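Local coordinates for protein SG7.AF (Anopheles freeborni, PDB 6XL7) that inhibits the alternative pathway of host complement as a mosquito salivary protein, blocking the activated C3 convertase C3bBb, and leaves the classical pathway uninhibited, at residues E7-K10 and T11-R14; G32-S35 and Q36-P40; K43-L46 and N47-D50; Y99-A102 and L103-R107. All blocks are in the same frame, centred on the assembly; numbering follows the deposited sequence.

Interaction 1. Residues E7-K10 and T11-R14. With SO4 (sulfate ion), chain B.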
loop_
_atom_site.group_PDB
_atom_site.type_symbol
_atom_site.label_atom_id
_atom_site.label_comp_id
_atom_site.label_asym_id
_atom_site.label_seq_id
_atom_site.Cartn_x
_atom_site.Cartn_y
_atom_site.Cartn_z
ATOM N N GLU A 7 -11.510 -8.857 -5.992
ATOM C CA GLU A 7 -11.656 -7.464 -6.405
ATOM C C GLU A 7 -10.633 -6.581 -5.700
ATOM O O GLU A 7 -10.052 -5.668 -6.302
ATOM C CB GLU A 7 -13.081 -6.970 -6.140
ATOM C CG GLU A 7 -13.274 -5.530 -6.637
ATOM C CD GLU A 7 -14.681 -4.999 -6.478
ATOM O OE1 GLU A 7 -15.533 -5.693 -5.883
ATOM O OE2 GLU A 7 -14.928 -3.868 -6.957
ATOM N N LEU A 8 -10.377 -6.854 -4.423
ATOM C CA LEU A 8 -9.360 -6.109 -3.704
ATOM C C LEU A 8 -7.975 -6.358 -4.296
ATOM O O LEU A 8 -7.174 -5.425 -4.443
ATOM C CB LEU A 8 -9.422 -6.496 -2.231
ATOM C CG LEU A 8 -8.454 -5.774 -1.307
ATOM C CD1 LEU A 8 -8.835 -4.303 -1.168
ATOM C CD2 LEU A 8 -8.466 -6.459 0.044
ATOM N N LEU A 9 -7.664 -7.609 -4.635
ATOM C CA LEU A 9 -6.350 -7.894 -5.211
ATOM C C LEU A 9 -6.205 -7.315 -6.614
ATOM O O LEU A 9 -5.094 -6.937 -7.012
ATOM C CB LEU A 9 -6.060 -9.396 -5.169
ATOM C CG LEU A 9 -5.901 -9.868 -3.718
ATOM C CD1 LEU A 9 -5.784 -11.367 -3.645
ATOM C CD2 LEU A 9 -4.688 -9.213 -3.061
ATOM N N LYS A 10 -7.304 -7.212 -7.362
ATOM C CA LYS A 10 -7.270 -6.483 -8.626
ATOM C C LYS A 10 -6.796 -5.054 -8.402
ATOM O O LYS A 10 -5.966 -4.533 -9.162
ATOM C CB LYS A 10 -8.663 -6.502 -9.247
ATOM C CG LYS A 10 -8.834 -5.597 -10.458
ATOM C CD LYS A 10 -10.248 -5.731 -10.989
ATOM C CE LYS A 10 -10.528 -4.752 -12.110
ATOM N NZ LYS A 10 -11.971 -4.755 -12.474
ATOM N N THR A 11 -7.276 -4.428 -7.332
ATOM C CA THR A 11 -6.835 -3.082 -6.984
ATOM C C THR A 11 -5.364 -3.066 -6.574
ATOM O O THR A 11 -4.622 -2.149 -6.947
ATOM C CB THR A 11 -7.756 -2.520 -5.898
ATOM O OG1 THR A 11 -8.983 -2.101 -6.510
ATOM C CG2 THR A 11 -7.137 -1.330 -5.192
ATOM N N PHE A 12 -4.907 -4.072 -5.818
ATOM C CA PHE A 12 -3.496 -4.107 -5.442
ATOM C C PHE A 12 -2.591 -4.268 -6.655
ATOM O O PHE A 12 -1.475 -3.731 -6.668
ATOM C CB PHE A 12 -3.215 -5.198 -4.395
ATOM C CG PHE A 12 -3.503 -4.768 -2.985
ATOM C CD1 PHE A 12 -2.561 -4.049 -2.269
ATOM C CD2 PHE A 12 -4.717 -5.053 -2.387
ATOM C CE1 PHE A 12 -2.832 -3.621 -0.981
ATOM C CE2 PHE A 12 -4.991 -4.636 -1.087
ATOM C CZ PHE A 12 -4.049 -3.908 -0.391
ATOM N N ARG A 13 -3.047 -4.993 -7.683
ATOM C CA ARG A 13 -2.275 -5.105 -8.917
ATOM C C ARG A 13 -1.982 -3.734 -9.512
ATOM O O ARG A 13 -0.953 -3.550 -10.172
ATOM C CB ARG A 13 -3.020 -5.998 -9.915
ATOM C CG ARG A 13 -2.388 -6.055 -11.293
ATOM C CD ARG A 13 -3.003 -7.145 -12.158
ATOM N NE ARG A 13 -4.462 -7.113 -12.201
ATOM C CZ ARG A 13 -5.169 -6.270 -12.949
ATOM N NH1 ARG A 13 -4.542 -5.358 -13.691
ATOM N NH2 ARG A 13 -6.495 -6.328 -12.942
ATOM N N ARG A 14 -2.852 -2.753 -9.265
ATOM C CA ARG A 14 -2.649 -1.407 -9.780
ATOM C C ARG A 14 -1.622 -0.609 -8.979
ATOM O O ARG A 14 -1.220 0.470 -9.429
ATOM C CB ARG A 14 -3.997 -0.678 -9.886
ATOM C CG ARG A 14 -4.893 -1.222 -11.005
ATOM C CD ARG A 14 -6.387 -1.108 -10.688
ATOM N NE ARG A 14 -7.229 -1.514 -11.812
ATOM C CZ ARG A 14 -8.557 -1.560 -11.775
ATOM N NH1 ARG A 14 -9.240 -1.933 -12.850
ATOM N NH2 ARG A 14 -9.206 -1.235 -10.664
HETATM S S SO4 B . -7.489 -3.633 -15.407
HETATM O O1 SO4 B . -7.277 -4.114 -16.769
HETATM O O2 SO4 B . -8.394 -2.487 -15.435
HETATM O O3 SO4 B . -6.216 -3.222 -14.826
HETATM O O4 SO4 B . -8.084 -4.703 -14.607
HETATM O O HOH W 1 -10.527 -3.513 -7.957
#
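Lys10 runs beside Arg14 and slants past the end of Arg13, and both guanidinium groups turn an edge to a sulfate ion, probably from the crystallisation liquor. Arg13 grips it with a fork: NH2 reaches sulfate O4 at 2.8 Å in an almost straight bond (174°), and NH1 reaches O3 at 2.9 Å. A bend at chi3 (50°), after two extended torsions, turns that edge to the ion. Arg14 NH1 adds a bond to sulfate O2, but it belongs to one of two deposited conformers and is less certain. The extended Lys10 chain contributes methylenes, its CG packing 3.5 Å from Arg13 NH2. With three positive side chains gathered here, the anion probably offsets part of their charge.

Another flank of the same turns is apolar. Leu8 and Phe12 point the same way, and Leu8 CG sits at the ring edge, in its plane, 3.7 Å from Phe12 CE2. Leu9 CD2 approaches the ring obliquely, 4.2 Å from Phe12 CD2. Backbone bonds from Thr11 N, Phe12 N and Arg13 N to the carbonyls of Glu7, Leu8 and Leu9 fix the spacing, and a water bridges Glu7 O to Thr11 OG1.

Further out, Thr11 packs on Leu59, Met62 and Val63 of helix 56-77, while Leu8 meets Leu41 and Phe12 meets Leu37 of helix 23-46. Charged on one flank and greasy on another, helix 2-13 is a typical amphipathic helix lying against a mostly helical bundle.

Interaction 2. Residues G32-S35 and Q36-P40; sequences GVQS and QLREP
Val33 O takes two backbone donors from the following turn, Arg38 N at 3.0 Å and Leu37 N at 3.1 Å, and this double use marks where the helix widens. The Arg38 bond is nearly straight (166°) and lies in the carbonyl plane, whereas Leu37 N comes from above that plane along a more bent path (136°). One residue on, Gln34 O receives Glu39 N at 3.0 Å, again a five-residue step. This is a pi-type turn within helix 23-46.

The packed side belongs to Val33 and Leu37, which are buried against Phe12 of helix 2-13 and Val66 of helix 56-77. Gln36 touches Leu103 of helix 89-113.

The watery side is looser. Ser35 OG is held by Phe31 O in the preceding turn; chi1 of 60° tucks it between its own N and carbonyl carbon, and a water links it onward to Gln36 NE2. A second water donates both to Ser35 O, at 2.7 Å, and to Glu39 OE1, at 2.9 Å, tying the extended Glu39 chain back to the previous turn.

That second water sits beside a proline. Pro40 has no N-H to offer, and its CD lies 3.4 Å from Ser35 O instead. The helix is kinked here, where the proline nitrogen has no bond to the turn before, with the widened turn just ahead of it and the water satisfying the carbonyl that the proline cannot serve.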
loop_
_atom_site.group_PDB
_atom_site.type_symbol
_atom_site.label_atom_id
_atom_site.label_comp_id
_atom_site.label_asym_id
_atom_site.label_seq_id
_atom_site.Cartn_x
_atom_site.Cartn_y
_atom_site.Cartn_z
ATOM N N GLY A 32 6.141 -3.479 3.047
ATOM C CA GLY A 32 5.260 -2.502 3.663
ATOM C C GLY A 32 3.834 -2.629 3.169
ATOM O O GLY A 32 2.888 -2.654 3.961
ATOM N N VAL A 33 3.662 -2.704 1.848
ATOM C CA VAL A 33 2.319 -2.830 1.284
ATOM C C VAL A 33 1.677 -4.142 1.720
ATOM O O VAL A 33 0.491 -4.173 2.079
ATOM C CB VAL A 33 2.360 -2.671 -0.250
ATOM C CG1 VAL A 33 1.004 -3.009 -0.864
ATOM C CG2 VAL A 33 2.755 -1.258 -0.619
ATOM N N GLN A 34 2.446 -5.234 1.715
ATOM C CA GLN A 34 1.899 -6.534 2.103
ATOM C C GLN A 34 1.430 -6.526 3.550
ATOM O O GLN A 34 0.328 -6.996 3.866
ATOM C CB GLN A 34 2.963 -7.626 1.937
ATOM C CG GLN A 34 3.431 -7.907 0.517
ATOM C CD GLN A 34 4.714 -8.734 0.447
ATOM O OE1 GLN A 34 5.570 -8.664 1.333
ATOM N NE2 GLN A 34 4.855 -9.509 -0.621
ATOM N N SER A 35 2.273 -6.023 4.456
ATOM C CA SER A 35 2.008 -6.172 5.884
ATOM C C SER A 35 1.003 -5.136 6.378
ATOM O O SER A 35 0.177 -5.439 7.244
ATOM C CB SER A 35 3.316 -6.061 6.672
ATOM O OG SER A 35 3.942 -4.806 6.453
ATOM N N GLN A 36 1.061 -3.916 5.852
ATOM C CA GLN A 36 0.199 -2.857 6.350
ATOM C C GLN A 36 -1.153 -2.803 5.652
ATOM O O GLN A 36 -2.110 -2.259 6.227
ATOM C CB GLN A 36 0.888 -1.494 6.209
ATOM C CG GLN A 36 2.134 -1.319 7.075
ATOM C CD GLN A 36 1.804 -1.132 8.539
ATOM O OE1 GLN A 36 0.784 -0.534 8.894
ATOM N NE2 GLN A 36 2.674 -1.638 9.402
ATOM N N LEU A 37 -1.260 -3.358 4.442
ATOM C CA LEU A 37 -2.470 -3.201 3.639
ATOM C C LEU A 37 -3.029 -4.517 3.109
ATOM O O LEU A 37 -4.189 -4.849 3.390
ATOM C CB LEU A 37 -2.215 -2.215 2.495
ATOM C CG LEU A 37 -2.092 -0.755 2.947
ATOM C CD1 LEU A 37 -1.444 0.068 1.863
ATOM C CD2 LEU A 37 -3.468 -0.199 3.279
ATOM N N ARG A 38 -2.237 -5.280 2.347
ATOM C CA ARG A 38 -2.800 -6.430 1.650
ATOM C C ARG A 38 -3.313 -7.481 2.633
ATOM O O ARG A 38 -4.447 -7.954 2.505
ATOM C CB ARG A 38 -1.792 -7.017 0.661
ATOM C CG ARG A 38 -2.434 -7.942 -0.365
ATOM C CD ARG A 38 -1.420 -8.553 -1.325
ATOM N NE ARG A 38 -0.896 -7.587 -2.288
ATOM C CZ ARG A 38 0.269 -6.960 -2.159
ATOM N NH1 ARG A 38 1.028 -7.197 -1.104
ATOM N NH2 ARG A 38 0.679 -6.093 -3.078
ATOM N N GLU A 39 -2.501 -7.844 3.625
ATOM C CA GLU A 39 -2.964 -8.854 4.581
ATOM C C GLU A 39 -4.168 -8.397 5.398
ATOM O O GLU A 39 -5.192 -9.103 5.390
ATOM C CB GLU A 39 -1.810 -9.395 5.437
ATOM C CG GLU A 39 -2.301 -10.294 6.555
ATOM C CD GLU A 39 -1.187 -10.869 7.409
ATOM O OE1 GLU A 39 -0.035 -10.401 7.296
ATOM O OE2 GLU A 39 -1.480 -11.793 8.200
ATOM N N PRO A 40 -4.149 -7.251 6.087
ATOM C CA PRO A 40 -5.332 -6.893 6.888
ATOM C C PRO A 40 -6.577 -6.624 6.062
ATOM O O PRO A 40 -7.674 -6.999 6.485
ATOM C CB PRO A 40 -4.877 -5.669 7.697
ATOM C CG PRO A 40 -3.667 -5.180 7.018
ATOM C CD PRO A 40 -3.010 -6.360 6.367
HETATM O O HOH W 2 4.713 -3.602 8.790
HETATM O O HOH W 3 -0.090 -7.798 8.571
#

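Interaction 3. Residues K43-L46 and N47-D50; sequences KKVL and NYWD
Asn47 folds back over the last turn of helix 23-46, and Tyr48 lays its ring across Val45. Hydrogen bonding comes first. Lys44 O accepts twice from Asn47: its backbone N lies at 3.2 Å and side-chain ND2 at 3.1 Å, both reaching it from the same face of the carbonyl plane. The ND2 bond is fairly straight (161°), and Lys44 O lies close to the plane of the Asn47 amide. With chi1 at -64° the amide stays beside its own backbone N, which lets main chain and side chain share one acceptor. Tyr48 N then bonds Val45 O at 3.1 Å. These three-residue steps tighten the turn as the chain leaves the helix.

Aromatic and apolar contacts form the second group. Val45 CA sits over the Tyr48 ring in a CH-pi contact, 3.8 Å from the centroid and only 12° off the ring normal. The branch CG1 of Val45 continues the contact outward, 3.6 Å from Tyr48 CE2. At the far end of the ring the Lys44 methylenes slant past the hydroxyl, with Lys44 CE 3.7 Å from Tyr48 OH.

Around this turn the chain passes from helix 23-46 toward strand 53-54. Val45 packs on His4, Val5 and Leu8 of helix 2-13, Ala1 makes backbone bonds to Val45, Leu46 and Tyr48, and Leu114, next to strand 115-116, touches both Val45 and Tyr48.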
loop_
_atom_site.group_PDB
_atom_site.type_symbol
_atom_site.label_atom_id
_atom_site.label_comp_id
_atom_site.label_asym_id
_atom_site.label_seq_id
_atom_site.Cartn_x
_atom_site.Cartn_y
_atom_site.Cartn_z
ATOM N N LYS A 43 -8.142 -9.964 4.821
ATOM C CA LYS A 43 -8.829 -10.615 5.933
ATOM C C LYS A 43 -10.173 -9.957 6.207
ATOM O O LYS A 43 -11.159 -10.642 6.510
ATOM C CB LYS A 43 -7.982 -10.535 7.201
ATOM C CG LYS A 43 -6.673 -11.279 7.209
ATOM C CD LYS A 43 -6.108 -11.198 8.627
ATOM C CE LYS A 43 -4.681 -11.670 8.720
ATOM N NZ LYS A 43 -4.223 -11.723 10.137
ATOM N N LYS A 44 -10.233 -8.631 6.106
ATOM C CA LYS A 44 -11.476 -7.916 6.375
ATOM C C LYS A 44 -12.555 -8.291 5.367
ATOM O O LYS A 44 -13.682 -8.647 5.743
ATOM C CB LYS A 44 -11.195 -6.416 6.339
ATOM C CG LYS A 44 -12.372 -5.513 6.666
ATOM C CD LYS A 44 -11.875 -4.066 6.743
ATOM C CE LYS A 44 -12.990 -3.056 6.999
ATOM N NZ LYS A 44 -13.548 -3.146 8.375
ATOM N N VAL A 45 -12.235 -8.216 4.074
ATOM C CA VAL A 45 -13.264 -8.417 3.058
ATOM C C VAL A 45 -13.646 -9.874 2.907
ATOM O O VAL A 45 -14.733 -10.167 2.397
ATOM C CB VAL A 45 -12.899 -7.800 1.696
ATOM C CG1 VAL A 45 -12.496 -6.343 1.856
ATOM C CG2 VAL A 45 -11.817 -8.627 0.970
ATOM N N LEU A 46 -12.787 -10.794 3.336
ATOM C CA LEU A 46 -13.160 -12.199 3.314
ATOM C C LEU A 46 -14.470 -12.433 4.059
ATOM O O LEU A 46 -15.264 -13.284 3.648
ATOM C CB LEU A 46 -12.026 -13.022 3.928
ATOM C CG LEU A 46 -12.045 -14.533 3.779
ATOM C CD1 LEU A 46 -12.280 -14.932 2.330
ATOM C CD2 LEU A 46 -10.721 -15.067 4.292
ATOM N N ASN A 47 -14.723 -11.657 5.127
ATOM C CA ASN A 47 -15.906 -11.821 5.976
ATOM C C ASN A 47 -17.205 -11.396 5.312
ATOM O O ASN A 47 -18.277 -11.774 5.792
ATOM C CB ASN A 47 -15.779 -10.977 7.254
ATOM C CG ASN A 47 -14.635 -11.410 8.154
ATOM O OD1 ASN A 47 -14.751 -12.392 8.891
ATOM N ND2 ASN A 47 -13.533 -10.668 8.118
ATOM N N TYR A 48 -17.143 -10.603 4.256
ATOM C CA TYR A 48 -18.349 -9.994 3.717
ATOM C C TYR A 48 -19.247 -11.059 3.108
ATOM O O TYR A 48 -18.765 -12.026 2.510
ATOM C CB TYR A 48 -17.954 -9.010 2.627
ATOM C CG TYR A 48 -17.210 -7.786 3.110
ATOM C CD1 TYR A 48 -17.126 -7.475 4.469
ATOM C CD2 TYR A 48 -16.608 -6.935 2.200
ATOM C CE1 TYR A 48 -16.443 -6.340 4.900
ATOM C CE2 TYR A 48 -15.943 -5.805 2.619
ATOM C CZ TYR A 48 -15.857 -5.518 3.962
ATOM O OH TYR A 48 -15.187 -4.373 4.350
ATOM N N TRP A 49 -20.562 -10.876 3.235
ATOM C CA TRP A 49 -21.474 -11.789 2.567
ATOM C C TRP A 49 -21.349 -11.651 1.058
ATOM O O TRP A 49 -20.819 -10.668 0.529
ATOM C CB TRP A 49 -22.938 -11.538 2.952
ATOM C CG TRP A 49 -23.623 -12.730 3.546
ATOM C CD1 TRP A 49 -24.543 -13.556 2.958
ATOM C CD2 TRP A 49 -23.431 -13.216 4.867
ATOM N NE1 TRP A 49 -24.933 -14.526 3.851
ATOM C CE2 TRP A 49 -24.259 -14.341 5.033
ATOM C CE3 TRP A 49 -22.623 -12.802 5.933
ATOM C CZ2 TRP A 49 -24.306 -15.057 6.229
ATOM C CZ3 TRP A 49 -22.671 -13.496 7.101
ATOM C CH2 TRP A 49 -23.492 -14.618 7.247
ATOM N N ASP A 50 -21.910 -12.645 0.371
ATOM C CA ASP A 50 -21.640 -12.845 -1.043
ATOM C C ASP A 50 -21.936 -11.600 -1.885
ATOM O O ASP A 50 -21.264 -11.365 -2.893
ATOM C CB ASP A 50 -22.462 -14.041 -1.560
ATOM C CG ASP A 50 -22.470 -15.258 -0.596
ATOM O OD1 ASP A 50 -22.058 -15.158 0.591
ATOM O OD2 ASP A 50 -22.872 -16.356 -1.051
#

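Interaction 4. Residues Y99-A102 and L103-R107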
loop_
_atom_site.group_PDB
_atom_site.type_symbol
_atom_site.label_atom_id
_atom_site.label_comp_id
_atom_site.label_asym_id
_atom_site.label_seq_id
_atom_site.Cartn_x
_atom_site.Cartn_y
_atom_site.Cartn_z
ATOM N N TYR A 99 7.238 5.495 6.310
ATOM C CA TYR A 99 6.545 4.782 5.240
ATOM C C TYR A 99 5.505 3.833 5.819
ATOM O O TYR A 99 4.332 3.857 5.425
ATOM C CB TYR A 99 7.586 4.011 4.426
ATOM C CG TYR A 99 7.052 3.103 3.347
ATOM C CD1 TYR A 99 6.296 3.612 2.296
ATOM C CD2 TYR A 99 7.348 1.736 3.360
ATOM C CE1 TYR A 99 5.827 2.776 1.286
ATOM C CE2 TYR A 99 6.882 0.896 2.369
ATOM C CZ TYR A 99 6.125 1.423 1.335
ATOM O OH TYR A 99 5.643 0.625 0.311
ATOM N N LEU A 100 5.918 2.988 6.759
ATOM C CA LEU A 100 4.997 2.011 7.335
ATOM C C LEU A 100 3.842 2.693 8.060
ATOM O O LEU A 100 2.683 2.278 7.917
ATOM C CB LEU A 100 5.759 1.092 8.283
ATOM C CG LEU A 100 6.852 0.249 7.622
ATOM C CD1 LEU A 100 7.565 -0.588 8.657
ATOM C CD2 LEU A 100 6.269 -0.642 6.528
ATOM N N THR A 101 4.133 3.739 8.842
ATOM C CA THR A 101 3.079 4.488 9.525
ATOM C C THR A 101 2.094 5.094 8.530
ATOM O O THR A 101 0.874 5.047 8.747
ATOM C CB THR A 101 3.695 5.583 10.395
ATOM O OG1 THR A 101 4.512 4.985 11.411
ATOM C CG2 THR A 101 2.617 6.430 11.044
ATOM N N ALA A 102 2.596 5.651 7.428
ATOM C CA ALA A 102 1.706 6.262 6.449
ATOM C C ALA A 102 0.824 5.208 5.787
ATOM O O ALA A 102 -0.362 5.461 5.528
ATOM C CB ALA A 102 2.521 7.041 5.415
ATOM N N LEU A 103 1.375 4.025 5.504
ATOM C CA LEU A 103 0.556 2.950 4.945
ATOM C C LEU A 103 -0.507 2.519 5.940
ATOM O O LEU A 103 -1.645 2.222 5.554
ATOM C CB LEU A 103 1.422 1.754 4.554
ATOM C CG LEU A 103 2.408 1.968 3.401
ATOM C CD1 LEU A 103 3.195 0.693 3.159
ATOM C CD2 LEU A 103 1.717 2.425 2.117
ATOM N N GLY A 104 -0.160 2.482 7.225
ATOM C CA GLY A 104 -1.137 2.122 8.237
ATOM C C GLY A 104 -2.289 3.103 8.307
ATOM O O GLY A 104 -3.440 2.712 8.531
ATOM N N GLU A 105 -2.001 4.388 8.115
ATOM C CA GLU A 105 -3.062 5.388 8.092
ATOM C C GLU A 105 -3.966 5.182 6.885
ATOM O O GLU A 105 -5.194 5.299 6.995
ATOM C CB GLU A 105 -2.461 6.793 8.106
ATOM C CG GLU A 105 -1.700 7.097 9.384
ATOM C CD GLU A 105 -0.996 8.443 9.349
ATOM O OE1 GLU A 105 -0.469 8.865 10.400
ATOM O OE2 GLU A 105 -0.976 9.075 8.274
ATOM N N ILE A 106 -3.380 4.842 5.738
ATOM C CA ILE A 106 -4.177 4.507 4.560
ATOM C C ILE A 106 -5.078 3.312 4.845
ATOM O O ILE A 106 -6.239 3.282 4.420
ATOM C CB ILE A 106 -3.279 4.287 3.328
ATOM C CG1 ILE A 106 -2.615 5.605 2.900
ATOM C CG2 ILE A 106 -4.090 3.698 2.179
ATOM C CD1 ILE A 106 -1.434 5.394 1.961
ATOM N N ARG A 107 -4.573 2.316 5.584
ATOM C CA ARG A 107 -5.408 1.169 5.932
ATOM C C ARG A 107 -6.653 1.612 6.689
ATOM O O ARG A 107 -7.773 1.214 6.348
ATOM C CB ARG A 107 -4.614 0.154 6.767
ATOM C CG ARG A 107 -5.465 -1.054 7.219
ATOM C CD ARG A 107 -4.763 -1.960 8.232
ATOM N NE ARG A 107 -4.324 -1.240 9.428
ATOM C CZ ARG A 107 -3.056 -0.942 9.701
ATOM N NH1 ARG A 107 -2.088 -1.309 8.866
ATOM N NH2 ARG A 107 -2.755 -0.280 10.813
#
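Leu103 reaches back one turn to cover the ring of Tyr99, on an amphipathic alpha-helix, 89-113, whose apolar side faces the helical bundle. At its root, Leu103 CB rests 3.6 Å from Leu100 O. Chi1 of -66° sets CG anti to the carbonyl carbon of Leu103, directing the branch back along the helix, and CG comes within 3.4 Å of Tyr99 O. From there CD1 climbs onto one face of the ring, toward the hydroxyl end: it is 3.5 Å from Tyr99 CZ and 3.8 Å from the ring centroid, 23° off the normal, a CH-pi contact.

The ring under that methyl is fixed from other directions as well. Tyr99 OH bonds Ala29 O of helix 23-46, Phe73 stacks with the ring, and Val69 of helix 56-77 touches both Tyr99 and Leu103.

Regular backbone bonds, such as Leu103 N to Tyr99 O at 3.0 Å and Gly104 N to Leu100 O, carry the helix through these turns. On the exposed flank Glu105 passes Thr101 at a slant, its CG 3.4 Å from Thr101 O, while the hydroxyl of Thr101 bonds Pro97 O. Buried Ile106 lays CG1 3.5 Å from Ala102 O. One turn on from Leu103, Arg107 NH1 bonds Gln36 O of helix 23-46, and Gly104 O lies 3.8 Å above the plane of the Arg107 guanidinium, over its centre.

Overall arrangement
Helix 23-46 ties the set together, carrying interaction 2 and the start of interaction 3. Interaction 1, whose Arg13 and Arg14 hold the sulfate, lies on one flank of interaction 2, centres about 12 Å apart, with Phe12 CZ 3.5 Å from Arg38 CA. Interaction 4 meets interaction 2 from helix 89-113, centres about 9 Å apart: Gln36 OE1 lies 3.3 Å from Gly104 CA, and Leu103 CD1 packs 3.4 Å from Gly32 C. Interaction 3 touches interaction 1 through Leu8 CD2 and Val45 CG2, 4.1 Å apart, but comes no nearer than about 7 Å to interaction 4. Helix 56-77 packs against interactions 1, 2 and 4, and the disulfide Cys58-Cys113 joins it to helix 89-113.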